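Local coordinates for protein putrescine aminotransferase (Halomonas elongata DSM 2581, PDB 6GWI) that probably transfers amino groups from amines such as putrescine to carbonyl acceptors, using bound pyridoxal-5'-phosphate as its cofactor, at residues Leu404-Asn408 / Gly409-Arg413; Asp301-Ala304 / Glu305-Glu309; Ile232-Glu236 / Ser237-Ala241; Pro240-Lys243 / Lys244-Lys248. All blocks are in the same frame, centred on the assembly; numbering follows the deposited sequence.

In the fold
All four contacts are local and belong to one class III aminotransferase chain. In sequence order, interaction 3 comes first, where the chain enters helix 238-248. Interaction 4 continues along that helix and shares P240 and A241 with interaction 3, their centres being about 12 Å apart. Interaction 2, on helix 301-311, lies about 23 Å from interaction 4 between centres. Interaction 1 closes helix 397-407 just ahead of strand 413-415 and is about 47 Å from interaction 2, centre to centre, across the middle of the chain. Interactions 1 and 2 both touch the second subunit, so both widely separated places lie at the dimer interface, whereas interactions 3 and 4 meet no other chain.

Interaction 1: residues Leu404-Asn408 / Gly409-Arg413; sequences LCFAN and GLVMR
C405 swings SG beside its own backbone N (chi1 -79°), while M412 sends its chain out anti to the backbone N and then bends it at the sulfur (chi3 55°), which brings M412 CE back toward the helix. Between these two residues the chain leaves helix 397-407 through a Schellman motif, with G409 at positive phi (95°), a conformation glycine takes readily. Two backbone bonds close the motif: L410 N donates to C405 O at 2.8 Å and G409 N to F406 O at 3.0 Å. With the chain reversed in this way, L410 and M412 come back over the side of the helix that carries C405. C405 CB lies 4.4 Å from L410 CB, and its SG approaches M412 CE to 3.2 Å, a separation short enough for the exact placement of the methyl to be doubtful. A442 and A439 of helix 429-450 cover the same buried patch. F406 points the other way, where V411 CG2 comes up at the ring edge, 4.4 Å from F406 CD2. R31 makes a cation-pi contact with this ring, and F86 of the second subunit packs on V411. The last turn is also tied by the side-chain amide of N408, which turns back toward L404. N408 ND2 has E445 OE1 as an outside partner and donates as well to L404 O at 2.9 Å, while the backbone N408 N reaches L404 O from the opposite face of that carbonyl at 3.0 Å.

Interaction 2: residues Asp301-Ala304 / Glu305-Glu309; sequences DRVA and ETLIE
V303 lays its CG1 branch alongside L307 one helical turn later, CG1 meeting L307 CD1 at 3.9 Å. The pairing follows from their torsions: V303 CG1 stands anti to the backbone N (chi1 172°), leaning forward along helix 301-311, whereas L307 CG stands beside its own N (chi1 -66°) and so reaches back. L307 CG rests at the same time over the carbonyl of V303, 3.4 Å from V303 O, the oxygen that accepts the backbone bond from L307 N at 3.1 Å. I308 makes the same four-residue contact with A304. Its CG1 approaches A304 O to 3.1 Å, and the extended CG1-CD1 arm runs back toward A304, CD1 ending 4.4 Å from A304 CB. On the solvent side E305 keeps CG beside its own backbone N, 3.2 Å from D301 O, the acceptor for E305 N, and bends only beyond it. The carboxylates of D301 and E305 do not touch, D301 OD1 and E305 OE2 being 5.8 Å apart. R110 on strand 108-114 forms long, weak ion pairs with both and would probably soften their repulsion, while N109 makes the firmer hydrogen bond to D301 OD1. T306 turns to Y131 and L134 of helix 117-134, and F22 of the second subunit packs on I308. The i to i+4 contacts are those of an alpha-helix, and its division into a buried side with V303, A304 and L307 and an exposed one with R302, E305 and E309 makes it amphipathic, here directly following strand 295-300 of a class III aminotransferase.

Interaction 3: residues Ile232-Glu236 / Ser237-Ala241; sequences IMPPE and SYWPA
P234 presses its ring against the first two aromatic residues of helix 238-248, CB meeting Y238 CD2 at 3.7 Å and CG meeting W239 CD1 at 3.8 Å. This is the entry to the helix: after a Pro-Pro segment, a type I beta turn across P235-Y238 leads into the helix. The aromatic pair itself is closely fitted. Y238 directs its ring anti to the backbone N (chi1 177°) and W239 turns its indole beside its own N (chi1 -84°), so that Y238 CE2 sits 3.9 Å above the plane of the indole, over its centre. W239 NE1, in turn, lies in the plane of the tyrosine ring, at its edge. F220 of strand 217-222 touches both rings, and Y274 meets the indole from a loop, which makes the cluster a buried joint between the helix start and the sheet. Both aromatics have polar partners in other parts of the chain: Y238 OH hydrogen-bonds to R146 and W239 NE1 to the carbonyl of P224.

Moving outward, S237 places OG near P235 CB, with its hydrogen bond going to E195 O on helix 194-212. P240 has no N-H to offer, and E236 O instead faces its ring, 3.2 Å from P240 CD. The turn is closed by Y238 N, which donates to P235 O at 3.0 Å. A water completes the first turn: it donates to P235 O at 2.8 Å and accepts from W239 N at 3.0 Å.

Interaction 4: residues Pro240-Lys243 / Lys244-Lys248; sequences PAVK and KVLAK
L246 starts with CB 3.7 Å from V242 O, then brings CG closer over the same carbonyl oxygen at 3.4 Å, and ends with CD1 against the CG1 branch of V242 at 3.9 Å. The branches meet because the trans CG1 of V242 (chi1 171°) is directed to the C-terminal end of the helix, while chi1 of L246 (-62°) sends its CG toward the N-terminal end. Under this apolar pair, L246 N donates to V242 O at 3.0 Å. The preceding residue, V245, has CG2 3.6 Å from A241 O, the acceptor for V245 N. K243 and K244 lie toward the solvent side, and K243 NZ hydrogen-bonds to the carbonyl of G275; K248 NZ forms a salt bridge with E206. L205 of helix 194-212 packs on both V245 and L246, while A202 touches A241 and V242. The segment thus forms the helical arm of a beta-alpha-beta crossover, joining parallel strands 217-222 and 252-255, with helix 194-212 running against its apolar side.

Interaction 1: residues Leu404-Asn408 / Gly409-Arg413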
# COMPACT_ATOMS: atom_id res chain seq x y z
N LEU B 404 -14.62 -12.66 -25.92
CA LEU B 404 -14.68 -12.47 -27.37
C LEU B 404 -14.04 -11.14 -27.78
O LEU B 404 -13.47 -11.04 -28.87
CB LEU B 404 -16.12 -12.54 -27.86
CG LEU B 404 -16.73 -13.94 -27.89
CD1 LEU B 404 -18.21 -13.87 -28.24
CD2 LEU B 404 -15.99 -14.85 -28.87
N CYS B 405 -14.15 -10.11 -26.93
CA CYS B 405 -13.45 -8.86 -27.21
C CYS B 405 -11.94 -9.07 -27.23
O CYS B 405 -11.25 -8.65 -28.17
CB CYS B 405 -13.83 -7.81 -26.18
SG CYS B 405 -15.44 -7.06 -26.49
N PHE B 406 -11.42 -9.75 -26.21
CA PHE B 406 -9.99 -10.01 -26.15
C PHE B 406 -9.54 -10.82 -27.36
O PHE B 406 -8.49 -10.54 -27.96
CB PHE B 406 -9.64 -10.73 -24.85
CG PHE B 406 -8.17 -10.95 -24.66
CD1 PHE B 406 -7.57 -12.15 -25.03
CD2 PHE B 406 -7.37 -9.96 -24.12
CE1 PHE B 406 -6.22 -12.35 -24.86
CE2 PHE B 406 -6.02 -10.15 -23.94
CZ PHE B 406 -5.44 -11.35 -24.32
N ALA B 407 -10.33 -11.83 -27.74
CA ALA B 407 -10.02 -12.63 -28.92
C ALA B 407 -10.01 -11.80 -30.20
O ALA B 407 -9.27 -12.11 -31.13
CB ALA B 407 -11.02 -13.78 -29.05
N ASN B 408 -10.82 -10.74 -30.25
CA ASN B 408 -10.83 -9.84 -31.40
C ASN B 408 -9.81 -8.71 -31.28
O ASN B 408 -9.73 -7.87 -32.18
CB ASN B 408 -12.22 -9.23 -31.62
CG ASN B 408 -13.15 -10.15 -32.40
OD1 ASN B 408 -13.07 -10.23 -33.63
ND2 ASN B 408 -14.05 -10.83 -31.69
N GLY B 409 -9.06 -8.65 -30.19
CA GLY B 409 -8.04 -7.64 -30.01
C GLY B 409 -8.45 -6.41 -29.23
O GLY B 409 -7.92 -5.33 -29.49
N LEU B 410 -9.38 -6.54 -28.28
CA LEU B 410 -9.80 -5.41 -27.47
C LEU B 410 -9.95 -5.84 -26.01
O LEU B 410 -10.61 -6.84 -25.73
CB LEU B 410 -11.13 -4.83 -27.97
CG LEU B 410 -11.75 -3.72 -27.10
CD1 LEU B 410 -10.85 -2.50 -27.05
CD2 LEU B 410 -13.12 -3.35 -27.63
N VAL B 411 -9.34 -5.08 -25.11
CA VAL B 411 -9.60 -5.23 -23.68
C VAL B 411 -10.83 -4.40 -23.34
O VAL B 411 -10.78 -3.17 -23.33
CB VAL B 411 -8.40 -4.81 -22.83
CG1 VAL B 411 -8.73 -4.98 -21.34
CG2 VAL B 411 -7.17 -5.62 -23.19
N MET B 412 -11.94 -5.08 -23.06
CA MET B 412 -13.14 -4.46 -22.52
C MET B 412 -13.70 -5.40 -21.46
O MET B 412 -14.04 -6.54 -21.76
CB MET B 412 -14.16 -4.18 -23.62
CG MET B 412 -15.52 -3.69 -23.16
SD MET B 412 -16.36 -2.82 -24.49
CE MET B 412 -16.32 -4.06 -25.77
N ARG B 413 -13.78 -4.91 -20.22
CA ARG B 413 -14.08 -5.77 -19.09
C ARG B 413 -15.59 -5.89 -18.86
O ARG B 413 -16.40 -5.12 -19.38
CB ARG B 413 -13.41 -5.25 -17.82
CG ARG B 413 -11.89 -5.24 -17.89
CD ARG B 413 -11.29 -6.62 -18.19
NE ARG B 413 -11.42 -7.57 -17.09
CZ ARG B 413 -11.06 -8.84 -17.16
NH1 ARG B 413 -10.53 -9.33 -18.28
NH2 ARG B 413 -11.21 -9.64 -16.11

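Interaction 2: residues Asp301-Ala304 / Glu305-Glu309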
# COMPACT_ATOMS: atom_id res chain seq x y z
N ASP B 301 -9.02 21.96 4.25
CA ASP B 301 -8.56 22.85 5.31
C ASP B 301 -9.21 22.52 6.65
O ASP B 301 -8.57 22.65 7.70
CB ASP B 301 -8.86 24.31 4.95
CG ASP B 301 -7.94 24.85 3.87
OD1 ASP B 301 -6.83 24.29 3.69
OD2 ASP B 301 -8.32 25.84 3.21
N ARG B 302 -10.48 22.13 6.64
CA ARG B 302 -11.17 21.86 7.90
C ARG B 302 -10.53 20.70 8.65
O ARG B 302 -10.29 20.78 9.86
CB ARG B 302 -12.67 21.63 7.66
CG ARG B 302 -13.42 21.26 8.92
CD ARG B 302 -14.92 21.43 8.79
NE ARG B 302 -15.23 22.84 8.57
CZ ARG B 302 -16.44 23.33 8.31
NH1 ARG B 302 -17.49 22.53 8.24
NH2 ARG B 302 -16.60 24.64 8.14
N VAL B 303 -10.27 19.58 7.96
CA VAL B 303 -9.63 18.45 8.63
C VAL B 303 -8.17 18.78 8.92
O VAL B 303 -7.65 18.48 10.00
CB VAL B 303 -9.76 17.17 7.79
CG1 VAL B 303 -8.92 16.04 8.38
CG2 VAL B 303 -11.23 16.76 7.70
N ALA B 304 -7.48 19.40 7.96
CA ALA B 304 -6.06 19.69 8.14
C ALA B 304 -5.81 20.57 9.35
O ALA B 304 -4.87 20.34 10.12
CB ALA B 304 -5.50 20.35 6.87
N GLU B 305 -6.64 21.60 9.55
CA GLU B 305 -6.39 22.55 10.62
C GLU B 305 -6.56 21.91 11.99
O GLU B 305 -5.80 22.22 12.92
CB GLU B 305 -7.33 23.76 10.48
CG GLU B 305 -6.86 24.77 9.44
CD GLU B 305 -5.53 25.41 9.80
OE1 GLU B 305 -5.39 25.89 10.95
OE2 GLU B 305 -4.63 25.43 8.94
N THR B 306 -7.55 21.04 12.16
CA THR B 306 -7.71 20.35 13.43
C THR B 306 -6.53 19.42 13.70
O THR B 306 -5.95 19.44 14.79
CB THR B 306 -9.03 19.60 13.45
OG1 THR B 306 -10.11 20.55 13.47
CG2 THR B 306 -9.14 18.71 14.68
N LEU B 307 -6.15 18.60 12.71
CA LEU B 307 -5.00 17.72 12.88
C LEU B 307 -3.73 18.50 13.21
O LEU B 307 -2.98 18.15 14.12
CB LEU B 307 -4.79 16.86 11.63
CG LEU B 307 -5.87 15.84 11.27
CD1 LEU B 307 -5.49 15.09 10.00
CD2 LEU B 307 -6.08 14.86 12.42
N ILE B 308 -3.49 19.59 12.47
CA ILE B 308 -2.26 20.35 12.69
C ILE B 308 -2.29 21.03 14.05
O ILE B 308 -1.37 20.87 14.86
CB ILE B 308 -2.06 21.38 11.55
CG1 ILE B 308 -1.82 20.66 10.23
CG2 ILE B 308 -0.88 22.29 11.87
CD1 ILE B 308 -1.87 21.55 9.02
N GLU B 309 -3.35 21.80 14.33
CA GLU B 309 -3.37 22.67 15.49
C GLU B 309 -3.65 21.93 16.79
O GLU B 309 -3.20 22.35 17.85
CB GLU B 309 -4.42 23.77 15.31
CG GLU B 309 -4.10 24.79 14.23
CD GLU B 309 -2.76 25.47 14.46
OE1 GLU B 309 -1.99 25.60 13.48
OE2 GLU B 309 -2.47 25.85 15.61

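Interaction 3: residues Ile232-Glu236 / Ser237-Ala241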
# COMPACT_ATOMS: atom_id res chain seq x y z
N ILE B 232 -20.88 3.25 -13.27
CA ILE B 232 -22.27 3.64 -13.03
C ILE B 232 -22.29 5.14 -12.78
O ILE B 232 -21.98 5.61 -11.69
CB ILE B 232 -22.87 2.86 -11.85
CG1 ILE B 232 -22.75 1.36 -12.12
CG2 ILE B 232 -24.32 3.27 -11.64
CD1 ILE B 232 -23.20 0.50 -10.97
N MET B 233 -22.65 5.90 -13.80
CA MET B 233 -22.88 7.32 -13.62
C MET B 233 -24.25 7.54 -12.99
O MET B 233 -25.24 6.96 -13.46
CB MET B 233 -22.79 8.06 -14.95
CG MET B 233 -21.47 7.86 -15.67
SD MET B 233 -21.63 6.88 -17.17
CE MET B 233 -19.93 6.40 -17.46
N PRO B 234 -24.36 8.34 -11.93
CA PRO B 234 -25.65 8.52 -11.28
C PRO B 234 -26.54 9.45 -12.09
O PRO B 234 -26.05 10.16 -12.98
CB PRO B 234 -25.28 9.16 -9.93
CG PRO B 234 -24.05 9.93 -10.23
CD PRO B 234 -23.30 9.14 -11.28
N PRO B 235 -27.85 9.43 -11.85
CA PRO B 235 -28.71 10.46 -12.45
C PRO B 235 -28.22 11.85 -12.09
O PRO B 235 -27.58 12.07 -11.06
CB PRO B 235 -30.09 10.17 -11.85
CG PRO B 235 -30.04 8.74 -11.42
CD PRO B 235 -28.61 8.44 -11.06
N GLU B 236 -28.53 12.81 -12.97
CA GLU B 236 -28.09 14.19 -12.74
C GLU B 236 -28.69 14.78 -11.48
O GLU B 236 -28.13 15.75 -10.94
CB GLU B 236 -28.45 15.05 -13.96
CG GLU B 236 -27.67 14.66 -15.21
CD GLU B 236 -28.07 15.48 -16.43
OE1 GLU B 236 -28.83 16.46 -16.27
OE2 GLU B 236 -27.63 15.14 -17.54
N SER B 237 -29.81 14.23 -10.99
CA SER B 237 -30.44 14.70 -9.77
C SER B 237 -29.73 14.22 -8.51
O SER B 237 -29.99 14.75 -7.43
CB SER B 237 -31.90 14.23 -9.73
OG SER B 237 -31.96 12.81 -9.67
N TYR B 238 -28.84 13.23 -8.62
CA TYR B 238 -28.33 12.55 -7.43
C TYR B 238 -27.44 13.48 -6.60
O TYR B 238 -27.71 13.73 -5.42
CB TYR B 238 -27.58 11.28 -7.83
CG TYR B 238 -26.95 10.56 -6.66
CD1 TYR B 238 -27.73 9.86 -5.75
CD2 TYR B 238 -25.57 10.56 -6.48
CE1 TYR B 238 -27.15 9.19 -4.68
CE2 TYR B 238 -24.98 9.89 -5.42
CZ TYR B 238 -25.78 9.21 -4.52
OH TYR B 238 -25.19 8.55 -3.47
N TRP B 239 -26.37 13.98 -7.20
CA TRP B 239 -25.38 14.71 -6.41
C TRP B 239 -25.91 16.04 -5.90
O TRP B 239 -25.58 16.44 -4.77
CB TRP B 239 -24.09 14.90 -7.21
CG TRP B 239 -23.19 13.69 -7.13
CD1 TRP B 239 -22.81 12.88 -8.15
CD2 TRP B 239 -22.59 13.16 -5.94
NE1 TRP B 239 -21.99 11.88 -7.68
CE2 TRP B 239 -21.85 12.02 -6.33
CE3 TRP B 239 -22.60 13.53 -4.59
CZ2 TRP B 239 -21.12 11.26 -5.41
CZ3 TRP B 239 -21.88 12.77 -3.69
CH2 TRP B 239 -21.15 11.64 -4.10
N PRO B 240 -26.73 16.77 -6.67
CA PRO B 240 -27.36 17.97 -6.09
C PRO B 240 -28.20 17.66 -4.88
O PRO B 240 -28.20 18.42 -3.90
CB PRO B 240 -28.21 18.52 -7.25
CG PRO B 240 -27.54 18.02 -8.48
CD PRO B 240 -27.04 16.64 -8.11
N ALA B 241 -28.94 16.55 -4.91
CA ALA B 241 -29.73 16.15 -3.75
C ALA B 241 -28.84 15.69 -2.60
O ALA B 241 -29.15 15.95 -1.43
CB ALA B 241 -30.73 15.06 -4.15
O HOH W 1 -25.49 13.55 -10.05

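Interaction 4: residues Pro240-Lys243 / Lys244-Lys248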
# COMPACT_ATOMS: atom_id res chain seq x y z
N PRO B 240 -26.73 16.77 -6.67
CA PRO B 240 -27.36 17.97 -6.09
C PRO B 240 -28.20 17.66 -4.88
O PRO B 240 -28.20 18.42 -3.90
CB PRO B 240 -28.21 18.52 -7.25
CG PRO B 240 -27.54 18.02 -8.48
CD PRO B 240 -27.04 16.64 -8.11
N ALA B 241 -28.94 16.55 -4.91
CA ALA B 241 -29.73 16.15 -3.75
C ALA B 241 -28.84 15.69 -2.60
O ALA B 241 -29.15 15.95 -1.43
CB ALA B 241 -30.73 15.06 -4.15
N VAL B 242 -27.72 15.02 -2.90
CA VAL B 242 -26.80 14.63 -1.84
C VAL B 242 -26.26 15.88 -1.14
O VAL B 242 -26.14 15.92 0.09
CB VAL B 242 -25.65 13.76 -2.39
CG1 VAL B 242 -24.58 13.56 -1.32
CG2 VAL B 242 -26.18 12.41 -2.87
N LYS B 243 -25.89 16.90 -1.92
CA LYS B 243 -25.41 18.14 -1.32
C LYS B 243 -26.45 18.74 -0.39
O LYS B 243 -26.11 19.33 0.64
CB LYS B 243 -25.03 19.14 -2.41
CG LYS B 243 -23.84 18.73 -3.26
CD LYS B 243 -23.21 19.92 -3.97
CE LYS B 243 -24.10 20.47 -5.07
NZ LYS B 243 -23.38 21.47 -5.91
N LYS B 244 -27.72 18.59 -0.74
CA LYS B 244 -28.80 19.09 0.12
C LYS B 244 -28.80 18.37 1.46
O LYS B 244 -28.94 19.01 2.51
CB LYS B 244 -30.13 18.91 -0.61
CG LYS B 244 -31.27 19.79 -0.12
CD LYS B 244 -32.34 19.97 -1.20
CE LYS B 244 -33.10 18.68 -1.50
NZ LYS B 244 -33.95 18.24 -0.36
N VAL B 245 -28.60 17.05 1.45
CA VAL B 245 -28.59 16.27 2.68
C VAL B 245 -27.39 16.63 3.55
O VAL B 245 -27.52 16.82 4.76
CB VAL B 245 -28.61 14.76 2.34
CG1 VAL B 245 -28.37 13.91 3.59
CG2 VAL B 245 -29.93 14.39 1.68
N LEU B 246 -26.20 16.70 2.94
CA LEU B 246 -24.99 16.96 3.71
C LEU B 246 -25.01 18.34 4.36
O LEU B 246 -24.38 18.53 5.41
CB LEU B 246 -23.77 16.84 2.80
CG LEU B 246 -23.55 15.46 2.17
CD1 LEU B 246 -22.40 15.53 1.18
CD2 LEU B 246 -23.30 14.41 3.24
N ALA B 247 -25.69 19.30 3.75
CA ALA B 247 -25.79 20.64 4.32
C ALA B 247 -26.58 20.65 5.62
O ALA B 247 -26.42 21.57 6.42
CB ALA B 247 -26.44 21.60 3.32
N LYS B 248 -27.46 19.67 5.82
CA LYS B 248 -28.29 19.62 7.01
C LYS B 248 -27.57 19.00 8.20
O LYS B 248 -28.00 19.21 9.34
CB LYS B 248 -29.56 18.82 6.71
CG LYS B 248 -30.53 19.55 5.79
CD LYS B 248 -31.62 18.64 5.24
CE LYS B 248 -32.38 17.91 6.33
NZ LYS B 248 -33.63 17.29 5.80